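Side-chain contact in uncharacterized protein conserved in bacteria (Streptococcus suis, PDB 4FZQ), which is a surface antigen that mediates host cell attachment, here represented by its G5 domain: residues V49-G53 with K54-T58. The protein carries 1 engineered substitution. Sequence-based numbering, arbitrary orientation.
Sequences VIVDG and KVMAT. Engineered in segment 54-58: Met56 (natural residue Val).
Val51 and Met56, the latter an engineered residue in place of the natural valine, meet above the end of a tight beta hairpin. CG of Met56 packs against CB of Val51 at 3.3 Å and against its CG2 branch at 3.4 Å, the two side chains crossing at about a right angle. The methionine reaches this spot because CG stands beside its own backbone N (chi1 -58°); a further bend at chi2 (-51°) brings SD to 4.0 Å from Val51 O, and chi3 turns only the terminal CE. In the turn, Asp52 and Gly53 both have positive phi, as in a type I' turn. Val51 and Lys54 flank it, joined by Val51 N to Lys54 O (2.9 Å) and by a weak return bond from Lys54 N to Val51 O. The lysine chain, bent at chi2 (-56°), folds back over the turn backbone, with CD 3.2 Å from Gly53 O. On the other face of the hairpin, the CG2 methyl of Ile50 lies against the Lys54 backbone, 3.6 Å from its N. Farther along comes a classic beta bulge: Val49 faces both Met56 and Ala57, its O accepting from Met56 N at 2.8 Å while its N donates to Ala57 O. This two-for-one pairing puts an extra residue into strand 55-66. The hairpin links strands 41-50 and 55-66 at one end of the elongated G5 domain, in a three-stranded antiparallel sheet. Strand 4-13 flanks strand 41-50: Thr4 bonds to the Ile50 backbone, and Lys6 touches the side chains of Ile50 and Val55.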
loop_
_atom_site.group_PDB
_atom_site.type_symbol
_atom_site.label_atom_id
_atom_site.label_comp_id
_atom_site.label_asym_id
_atom_site.label_seq_id
_atom_site.Cartn_x
_atom_site.Cartn_y
_atom_site.Cartn_z
ATOM N N VAL A 49 -17.753 8.865 22.839
ATOM C CA VAL A 49 -18.646 8.894 23.987
ATOM C C VAL A 49 -18.020 7.915 24.965
ATOM O O VAL A 49 -17.708 6.781 24.601
ATOM C CB VAL A 49 -20.067 8.384 23.668
ATOM C CG1 VAL A 49 -20.964 8.589 24.884
ATOM C CG2 VAL A 49 -20.629 9.097 22.496
ATOM N N ILE A 50 -17.840 8.340 26.203
ATOM C CA ILE A 50 -17.239 7.466 27.195
ATOM C C ILE A 50 -18.214 7.091 28.306
ATOM O O ILE A 50 -18.788 7.962 28.965
ATOM C CB ILE A 50 -16.004 8.137 27.803
ATOM C CG1 ILE A 50 -15.076 8.577 26.672
ATOM C CG2 ILE A 50 -15.294 7.185 28.760
ATOM C CD1 ILE A 50 -13.978 9.556 27.084
ATOM N N VAL A 51 -18.390 5.784 28.490
ATOM C CA VAL A 51 -19.264 5.225 29.521
ATOM C C VAL A 51 -18.499 4.195 30.350
ATOM O O VAL A 51 -18.219 3.088 29.877
ATOM C CB VAL A 51 -20.485 4.510 28.922
ATOM C CG1 VAL A 51 -21.346 3.941 30.043
ATOM C CG2 VAL A 51 -21.279 5.465 28.053
ATOM N N ASP A 52 -18.167 4.565 31.584
ATOM C CA ASP A 52 -17.437 3.686 32.492
ATOM C C ASP A 52 -15.989 3.532 32.035
ATOM O O ASP A 52 -15.412 2.448 32.113
ATOM C CB ASP A 52 -18.106 2.309 32.555
ATOM C CG ASP A 52 -19.595 2.395 32.840
ATOM O OD1 ASP A 52 -19.977 3.026 33.851
ATOM O OD2 ASP A 52 -20.384 1.819 32.055
ATOM N N GLY A 53 -15.406 4.624 31.553
ATOM C CA GLY A 53 -14.029 4.590 31.094
ATOM C C GLY A 53 -13.838 3.913 29.749
ATOM O O GLY A 53 -12.709 3.671 29.335
ATOM N N LYS A 54 -14.926 3.614 29.050
ATOM C CA LYS A 54 -14.823 2.951 27.753
ATOM C C LYS A 54 -15.444 3.751 26.607
ATOM O O LYS A 54 -16.536 4.305 26.749
ATOM C CB LYS A 54 -15.505 1.583 27.816
ATOM C CG LYS A 54 -15.158 0.772 29.046
ATOM C CD LYS A 54 -13.654 0.574 29.176
ATOM C CE LYS A 54 -13.301 -0.192 30.443
ATOM N NZ LYS A 54 -11.840 -0.467 30.545
ATOM N N VAL A 55 -14.754 3.812 25.472
ATOM C CA VAL A 55 -15.303 4.512 24.315
ATOM C C VAL A 55 -16.435 3.637 23.796
ATOM O O VAL A 55 -16.190 2.568 23.257
ATOM C CB VAL A 55 -14.264 4.681 23.190
ATOM C CG1 VAL A 55 -14.952 5.190 21.926
ATOM C CG2 VAL A 55 -13.176 5.648 23.624
ATOM N N MET A 56 -17.671 4.084 23.960
ATOM C CA MET A 56 -18.810 3.294 23.522
ATOM C C MET A 56 -19.208 3.549 22.084
ATOM O O MET A 56 -19.964 2.774 21.496
ATOM C CB MET A 56 -20.018 3.569 24.418
ATOM C CG MET A 56 -19.786 3.289 25.902
ATOM S SD MET A 56 -19.087 1.642 26.265
ATOM C CE MET A 56 -20.230 0.547 25.351
ATOM N N ALA A 57 -18.707 4.644 21.522
ATOM C CA ALA A 57 -19.043 5.012 20.157
ATOM C C ALA A 57 -18.313 6.278 19.751
ATOM O O ALA A 57 -17.821 7.038 20.592
ATOM C CB ALA A 57 -20.554 5.223 20.030
ATOM N N THR A 58 -18.245 6.517 18.451
ATOM C CA THR A 58 -17.567 7.707 17.988
ATOM C C THR A 58 -18.123 8.241 16.683
ATOM O O THR A 58 -18.519 7.483 15.798
ATOM C CB THR A 58 -16.024 7.473 17.854
ATOM O OG1 THR A 58 -15.617 7.703 16.506
ATOM C CG2 THR A 58 -15.641 6.065 18.267
#